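Local coordinates for protein Fe-superoxide dismutase homolog (Plasmodium berghei, PDB 2A03) that destroys superoxide radicals by disproportionating them to hydrogen peroxide and oxygen at a metal centre, here occupied by manganese, at residues Q78-N81 with H82-W86; F34-N37 with K38-G42; N58-L61 with T62-L65. All coordinates share one frame; numbering follows the deposited sequence.

Contact 1 (Q78-N81 with H82-W86); sequences QIWN and HSFYW. With MN (manganese (II) ion), chain C.
H82, a manganese ligand, sits one helical turn after Q78 on helix 70-87, the second long helix of the alpha-hairpin domain of iron/manganese superoxide dismutases, and the two residues are joined by both backbone and side chain. The carbonyl oxygen Q78 O accepts twice, from H82 N in the ordinary helical bond and from the ring nitrogen H82 ND1 at 2.6 Å. The two donors arrive from opposite faces of the carbonyl plane, and Q78 O lies almost exactly in the imidazole plane, so this bond helps to hold the ring's rotation and leaves NE2 to face the metal. H82 NE2 binds manganese at 2.1 Å; H35, D166, H170 and water 1 complete the site.

The amide of Q78 belongs to the second shell. Its NE2 donates to the metal-bound water at 3.1 Å, while OE1 accepts from N81 ND2 in the plane of the Q78 side-chain carbonyl; Y43 also bonds to Q78 NE2, and N81 ND2 has a further acceptor in A150 O.

On another side of the helix the packing is aromatic. The W80 and F84 planes tilt by only 14°, but one ring is displaced along the other and little area faces across, with W80 CH2 3.5 Å from F84 CD1.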
loop_
_atom_site.group_PDB
_atom_site.type_symbol
_atom_site.label_atom_id
_atom_site.label_comp_id
_atom_site.label_asym_id
_atom_site.label_seq_id
_atom_site.Cartn_x
_atom_site.Cartn_y
_atom_site.Cartn_z
ATOM N N GLN A 78 12.486 -5.460 -2.490
ATOM C CA GLN A 78 11.412 -6.219 -1.847
ATOM C C GLN A 78 11.838 -7.652 -1.581
ATOM O O GLN A 78 11.416 -8.245 -0.587
ATOM C CB GLN A 78 10.098 -6.169 -2.664
ATOM C CG GLN A 78 9.360 -4.810 -2.560
ATOM C CD GLN A 78 8.774 -4.548 -1.164
ATOM O OE1 GLN A 78 9.475 -4.110 -0.254
ATOM N NE2 GLN A 78 7.477 -4.819 -1.000
ATOM N N ILE A 79 12.673 -8.212 -2.448
ATOM C CA ILE A 79 13.206 -9.549 -2.198
ATOM C C ILE A 79 14.007 -9.522 -0.887
ATOM O O ILE A 79 13.812 -10.366 -0.003
ATOM C CB ILE A 79 14.120 -10.044 -3.344
ATOM C CG1 ILE A 79 13.356 -10.144 -4.667
ATOM C CG2 ILE A 79 14.730 -11.393 -2.989
ATOM C CD1 ILE A 79 14.245 -10.433 -5.881
ATOM N N TRP A 80 14.903 -8.547 -0.778
ATOM C CA TRP A 80 15.771 -8.413 0.384
ATOM C C TRP A 80 14.956 -8.118 1.638
ATOM O O TRP A 80 15.178 -8.716 2.683
ATOM C CB TRP A 80 16.820 -7.300 0.166
ATOM C CG TRP A 80 17.877 -7.317 1.214
ATOM C CD1 TRP A 80 19.071 -7.983 1.160
ATOM C CD2 TRP A 80 17.832 -6.680 2.509
ATOM N NE1 TRP A 80 19.761 -7.797 2.324
ATOM C CE2 TRP A 80 19.020 -7.012 3.172
ATOM C CE3 TRP A 80 16.894 -5.884 3.163
ATOM C CZ2 TRP A 80 19.311 -6.561 4.454
ATOM C CZ3 TRP A 80 17.169 -5.441 4.427
ATOM C CH2 TRP A 80 18.373 -5.785 5.070
ATOM N N ASN A 81 14.033 -7.163 1.524
ATOM C CA ASN A 81 13.179 -6.776 2.642
ATOM C C ASN A 81 12.380 -7.976 3.197
ATOM O O ASN A 81 12.319 -8.177 4.406
ATOM C CB ASN A 81 12.211 -5.659 2.240
ATOM C CG ASN A 81 12.909 -4.359 1.845
ATOM O OD1 ASN A 81 14.068 -4.114 2.194
ATOM N ND2 ASN A 81 12.183 -3.512 1.093
ATOM N N HIS A 82 11.771 -8.766 2.315
ATOM C CA HIS A 82 10.966 -9.907 2.758
ATOM C C HIS A 82 11.794 -10.994 3.393
ATOM O O HIS A 82 11.409 -11.528 4.420
ATOM C CB HIS A 82 10.129 -10.474 1.629
ATOM C CG HIS A 82 8.945 -9.628 1.324
ATOM N ND1 HIS A 82 9.018 -8.533 0.491
ATOM C CD2 HIS A 82 7.677 -9.671 1.795
ATOM C CE1 HIS A 82 7.835 -7.945 0.450
ATOM N NE2 HIS A 82 7.007 -8.610 1.241
ATOM N N SER A 83 12.944 -11.295 2.809
ATOM C CA SER A 83 13.872 -12.224 3.447
ATOM C C SER A 83 14.268 -11.747 4.846
ATOM O O SER A 83 14.396 -12.556 5.758
ATOM C CB SER A 83 15.111 -12.452 2.566
ATOM O OG SER A 83 14.723 -13.117 1.374
ATOM N N PHE A 84 14.452 -10.436 5.005
ATOM C CA PHE A 84 14.821 -9.874 6.299
ATOM C C PHE A 84 13.666 -9.964 7.291
ATOM O O PHE A 84 13.865 -10.195 8.485
ATOM C CB PHE A 84 15.286 -8.431 6.143
ATOM C CG PHE A 84 16.172 -7.964 7.263
ATOM C CD1 PHE A 84 17.510 -8.344 7.310
ATOM C CD2 PHE A 84 15.677 -7.153 8.266
ATOM C CE1 PHE A 84 18.346 -7.916 8.339
ATOM C CE2 PHE A 84 16.492 -6.728 9.297
ATOM C CZ PHE A 84 17.839 -7.106 9.331
ATOM N N TYR A 85 12.454 -9.804 6.767
ATOM C CA TYR A 85 11.225 -9.928 7.547
ATOM C C TYR A 85 11.000 -11.374 8.047
ATOM O O TYR A 85 10.668 -11.603 9.221
ATOM C CB TYR A 85 10.067 -9.366 6.684
ATOM C CG TYR A 85 8.645 -9.565 7.163
ATOM C CD1 TYR A 85 8.156 -8.886 8.280
ATOM C CD2 TYR A 85 7.770 -10.393 6.463
ATOM C CE1 TYR A 85 6.850 -9.061 8.715
ATOM C CE2 TYR A 85 6.445 -10.550 6.875
ATOM C CZ TYR A 85 5.992 -9.878 7.995
ATOM O OH TYR A 85 4.687 -10.043 8.425
ATOM N N TRP A 86 11.209 -12.370 7.191
ATOM C CA TRP A 86 11.045 -13.739 7.658
ATOM C C TRP A 86 12.072 -14.053 8.749
ATOM O O TRP A 86 11.751 -14.714 9.743
ATOM C CB TRP A 86 11.133 -14.767 6.512
ATOM C CG TRP A 86 10.193 -14.446 5.384
ATOM C CD1 TRP A 86 10.522 -14.273 4.071
ATOM C CD2 TRP A 86 8.773 -14.254 5.472
ATOM N NE1 TRP A 86 9.397 -14.000 3.341
ATOM C CE2 TRP A 86 8.316 -13.957 4.176
ATOM C CE3 TRP A 86 7.845 -14.306 6.521
ATOM C CZ2 TRP A 86 6.992 -13.697 3.899
ATOM C CZ3 TRP A 86 6.525 -14.063 6.244
ATOM C CH2 TRP A 86 6.106 -13.758 4.941
HETATM MN MN MN C . 5.232 -7.981 2.113
HETATM O O HOH W 1 5.869 -5.872 1.416
#

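Contact 2 (F34-N37 with K38-G42); sequences FHYN and KHHAG. With MN (manganese (II) ion), chain C.
This is a local contact within one helix, 29-51, the first long helix of the alpha-hairpin domain, where F34 meets H39 and H35 meets H40 through pi-type turns in the helix that also supplies the metal ligand H35. The widening is plain in the backbone: H39 N bonds to F34 O, H40 N to H35 O and A41 N to Y36 O, each reaching back five residues instead of four. F34 O is shared, since K38 N also donates to it at 2.9 Å from above the carbonyl plane, whereas H39 N comes nearly along the C=O axis.

The side chains of this wide turn go to different neighbours. H35 turns its ring to the interior with CG anti to the backbone N (chi1 -156°), and its NE2 binds manganese at 2.1 Å. H39, which is not a metal ligand, instead faces the subunit interface: its NE2 is hydrogen-bonded to Y173 OH of the second subunit, and its ring stacks on H170 of its own chain. The edge of the H39 imidazole passes H35 CA, with CD2 3.9 Å from that atom.

The Y36 and H40 rings meet obliquely, planes at 80°, and their polar atoms are taken by residues beyond the two segments, Y36 OH by P14 O and H40 ND1 by W86 NE1. F34 and K38 run side by side, with F34 CD1 3.9 Å from K38 CG.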
loop_
_atom_site.group_PDB
_atom_site.type_symbol
_atom_site.label_atom_id
_atom_site.label_comp_id
_atom_site.label_asym_id
_atom_site.label_seq_id
_atom_site.Cartn_x
_atom_site.Cartn_y
_atom_site.Cartn_z
ATOM N N PHE A 34 0.444 -16.967 0.876
ATOM C CA PHE A 34 0.307 -15.901 -0.128
ATOM C C PHE A 34 1.523 -14.956 -0.090
ATOM O O PHE A 34 2.101 -14.623 -1.128
ATOM C CB PHE A 34 -1.006 -15.112 0.043
ATOM C CG PHE A 34 -2.203 -15.801 -0.536
ATOM C CD1 PHE A 34 -2.472 -15.730 -1.906
ATOM C CD2 PHE A 34 -3.062 -16.538 0.267
ATOM C CE1 PHE A 34 -3.588 -16.403 -2.468
ATOM C CE2 PHE A 34 -4.180 -17.205 -0.283
ATOM C CZ PHE A 34 -4.440 -17.136 -1.647
ATOM N N HIS A 35 1.912 -14.545 1.112
ATOM C CA HIS A 35 2.980 -13.572 1.286
ATOM C C HIS A 35 4.323 -14.109 0.778
ATOM O O HIS A 35 5.069 -13.390 0.123
ATOM C CB HIS A 35 3.082 -13.188 2.764
ATOM C CG HIS A 35 3.692 -11.847 3.013
ATOM N ND1 HIS A 35 3.636 -11.231 4.246
ATOM C CD2 HIS A 35 4.349 -10.992 2.189
ATOM C CE1 HIS A 35 4.251 -10.061 4.173
ATOM N NE2 HIS A 35 4.682 -9.887 2.933
ATOM N N TYR A 36 4.626 -15.368 1.079
ATOM C CA TYR A 36 5.880 -15.989 0.628
ATOM C C TYR A 36 5.776 -16.583 -0.794
ATOM O O TYR A 36 6.612 -16.273 -1.651
ATOM C CB TYR A 36 6.323 -17.055 1.623
ATOM C CG TYR A 36 7.620 -17.782 1.275
ATOM C CD1 TYR A 36 8.841 -17.147 1.372
ATOM C CD2 TYR A 36 7.607 -19.108 0.850
ATOM C CE1 TYR A 36 10.008 -17.799 1.087
ATOM C CE2 TYR A 36 8.785 -19.782 0.534
ATOM C CZ TYR A 36 9.984 -19.118 0.664
ATOM O OH TYR A 36 11.168 -19.748 0.379
ATOM N N ASN A 37 4.774 -17.438 -1.037
ATOM C CA ASN A 37 4.671 -18.162 -2.317
ATOM C C ASN A 37 4.130 -17.337 -3.476
ATOM O O ASN A 37 4.320 -17.720 -4.634
ATOM C CB ASN A 37 3.840 -19.444 -2.184
ATOM C CG ASN A 37 4.545 -20.528 -1.366
ATOM O OD1 ASN A 37 5.760 -20.716 -1.458
ATOM N ND2 ASN A 37 3.765 -21.261 -0.570
ATOM N N LYS A 38 3.450 -16.226 -3.179
ATOM C CA LYS A 38 2.961 -15.336 -4.237
ATOM C C LYS A 38 3.688 -14.014 -4.273
ATOM O O LYS A 38 4.281 -13.695 -5.284
ATOM C CB LYS A 38 1.463 -15.099 -4.140
ATOM C CG LYS A 38 0.654 -16.358 -4.232
ATOM C CD LYS A 38 0.655 -16.874 -5.624
ATOM C CE LYS A 38 -0.242 -18.110 -5.772
ATOM N NZ LYS A 38 -0.277 -18.532 -7.241
ATOM N N HIS A 39 3.660 -13.243 -3.188
ATOM C CA HIS A 39 4.313 -11.937 -3.197
ATOM C C HIS A 39 5.851 -12.031 -3.274
ATOM O O HIS A 39 6.457 -11.497 -4.216
ATOM C CB HIS A 39 3.868 -11.067 -2.013
ATOM C CG HIS A 39 2.417 -10.681 -2.051
ATOM N ND1 HIS A 39 1.940 -9.640 -2.816
ATOM C CD2 HIS A 39 1.342 -11.177 -1.389
ATOM C CE1 HIS A 39 0.636 -9.527 -2.642
ATOM N NE2 HIS A 39 0.247 -10.444 -1.780
ATOM N N HIS A 40 6.478 -12.711 -2.317
ATOM C CA HIS A 40 7.943 -12.756 -2.261
ATOM C C HIS A 40 8.510 -13.486 -3.496
ATOM O O HIS A 40 9.416 -12.981 -4.163
ATOM C CB HIS A 40 8.412 -13.420 -0.963
ATOM C CG HIS A 40 9.862 -13.183 -0.631
ATOM N ND1 HIS A 40 10.443 -13.669 0.527
ATOM C CD2 HIS A 40 10.845 -12.524 -1.297
ATOM C CE1 HIS A 40 11.720 -13.324 0.555
ATOM N NE2 HIS A 40 11.991 -12.633 -0.540
ATOM N N ALA A 41 7.949 -14.659 -3.809
ATOM C CA ALA A 41 8.294 -15.370 -5.023
ATOM C C ALA A 41 8.119 -14.489 -6.248
ATOM O O ALA A 41 8.945 -14.509 -7.162
ATOM C CB ALA A 41 7.434 -16.622 -5.172
ATOM N N GLY A 42 7.025 -13.736 -6.274
ATOM C CA GLY A 42 6.737 -12.872 -7.406
ATOM C C GLY A 42 7.792 -11.800 -7.601
ATOM O O GLY A 42 8.080 -11.421 -8.726
HETATM MN MN MN C . 5.232 -7.981 2.113
HETATM O O HOH W 1 5.869 -5.872 1.416
#

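Contact 3 (N58-L61 with T62-L65); sequences NKSL and TDIL
S60 is the N-cap of helix 61-67, a short helix joining the two long helices of the alpha-hairpin domain, and its hydroxyl takes up the backbone N-H of D63. The capping bond from D63 N to S60 OG is 3.1 Å long and close to straight, at 169°. With chi1 at 67°, OG lies between the backbone N and the carbonyl carbon, which brings it over the first turn. After the cap the helical bonds begin, I64 N to S60 O at 2.9 Å and L65 N to L61 O at 2.8 Å.

The charged side chains K59 and D63 lie next to the cap, at the surface. The aliphatic part of K59 runs across the D63 side chain, roughly perpendicular to it, its CD 3.8 Å from D63 OD2, but the ammonium does not reach that carboxylate: K59 NZ stands 5.6 Å from D63 OD2 and forms its salt bridge with E67, at the far end of helix 61-67.

The apolar contacts lead toward the hairpin. I64 is buried against I51 of helix 29-51 and against I72 and A76 of helix 70-87, while its CG1 lies 3.6 Å from K59 CB. L61 and L65 meet where L61 CG approaches L65 CD1 at 3.9 Å.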
loop_
_atom_site.group_PDB
_atom_site.type_symbol
_atom_site.label_atom_id
_atom_site.label_comp_id
_atom_site.label_asym_id
_atom_site.label_seq_id
_atom_site.Cartn_x
_atom_site.Cartn_y
_atom_site.Cartn_z
ATOM N N ASN A 58 23.378 -11.214 -15.218
ATOM C CA ASN A 58 24.195 -12.124 -14.428
ATOM C C ASN A 58 24.712 -11.512 -13.123
ATOM O O ASN A 58 25.663 -12.014 -12.546
ATOM C CB ASN A 58 25.358 -12.634 -15.284
ATOM C CG ASN A 58 24.877 -13.353 -16.536
ATOM O OD1 ASN A 58 24.064 -14.276 -16.458
ATOM N ND2 ASN A 58 25.351 -12.916 -17.694
ATOM N N LYS A 59 24.083 -10.431 -12.665
ATOM C CA LYS A 59 24.460 -9.808 -11.402
ATOM C C LYS A 59 23.751 -10.489 -10.243
ATOM O O LYS A 59 22.634 -11.012 -10.380
ATOM C CB LYS A 59 24.108 -8.312 -11.388
ATOM C CG LYS A 59 24.822 -7.456 -12.424
ATOM C CD LYS A 59 26.302 -7.323 -12.120
ATOM C CE LYS A 59 27.015 -6.427 -13.143
ATOM N NZ LYS A 59 26.418 -5.055 -13.175
ATOM N N SER A 60 24.416 -10.480 -9.096
ATOM C CA SER A 60 23.832 -10.946 -7.851
ATOM C C SER A 60 22.872 -9.886 -7.331
ATOM O O SER A 60 22.936 -8.721 -7.747
ATOM C CB SER A 60 24.933 -11.148 -6.813
ATOM O OG SER A 60 25.488 -9.892 -6.470
ATOM N N LEU A 61 22.001 -10.289 -6.408
ATOM C CA LEU A 61 21.062 -9.380 -5.775
ATOM C C LEU A 61 21.763 -8.177 -5.157
ATOM O O LEU A 61 21.408 -7.033 -5.422
ATOM C CB LEU A 61 20.284 -10.130 -4.695
ATOM C CG LEU A 61 19.201 -9.317 -3.982
ATOM C CD1 LEU A 61 18.136 -8.837 -4.984
ATOM C CD2 LEU A 61 18.608 -10.168 -2.899
ATOM N N THR A 62 22.779 -8.446 -4.345
ATOM C CA THR A 62 23.665 -7.396 -3.812
ATOM C C THR A 62 24.149 -6.389 -4.861
ATOM O O THR A 62 24.019 -5.178 -4.675
ATOM C CB THR A 62 24.887 -8.033 -3.123
ATOM O OG1 THR A 62 24.433 -8.879 -2.059
ATOM C CG2 THR A 62 25.827 -6.966 -2.566
ATOM N N ASP A 63 24.726 -6.881 -5.950
ATOM C CA ASP A 63 25.163 -5.992 -7.035
ATOM C C ASP A 63 23.977 -5.150 -7.550
ATOM O O ASP A 63 24.083 -3.935 -7.697
ATOM C CB ASP A 63 25.780 -6.804 -8.181
ATOM C CG ASP A 63 27.233 -7.263 -7.897
ATOM O OD1 ASP A 63 27.840 -6.783 -6.913
ATOM O OD2 ASP A 63 27.768 -8.098 -8.682
ATOM N N ILE A 64 22.846 -5.802 -7.803
ATOM C CA ILE A 64 21.674 -5.129 -8.355
ATOM C C ILE A 64 21.110 -4.063 -7.393
ATOM O O ILE A 64 20.708 -2.979 -7.814
ATOM C CB ILE A 64 20.588 -6.170 -8.741
ATOM C CG1 ILE A 64 21.057 -6.989 -9.948
ATOM C CG2 ILE A 64 19.235 -5.495 -9.032
ATOM C CD1 ILE A 64 20.208 -8.218 -10.245
ATOM N N LEU A 65 21.107 -4.363 -6.100
ATOM C CA LEU A 65 20.669 -3.388 -5.101
ATOM C C LEU A 65 21.522 -2.110 -5.080
ATOM O O LEU A 65 21.005 -1.025 -4.871
ATOM C CB LEU A 65 20.634 -4.022 -3.705
ATOM C CG LEU A 65 19.522 -5.052 -3.478
ATOM C CD1 LEU A 65 19.809 -5.894 -2.222
ATOM C CD2 LEU A 65 18.181 -4.381 -3.370
#

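Overall arrangement
The three contacts differ in depth within one alpha-hairpin domain. Contact 1 is buried near the centre of the chain, contact 2 is partly buried and reaches the second subunit, and contact 3 lies on the surface. Contacts 1 and 2 belong to the two long helices and share the manganese site and water 1; they also touch directly, S83 OG lying 3.1 Å from H40 CE1. Contact 3 belongs to the connection between those helices and meets contact 1 through apolar carbons, while staying about 7 Å from contact 2 at the nearest atoms. Imidazoles dominate near the metal; at the surface a serine cap and charged side chains accompany the leucine and isoleucine packing.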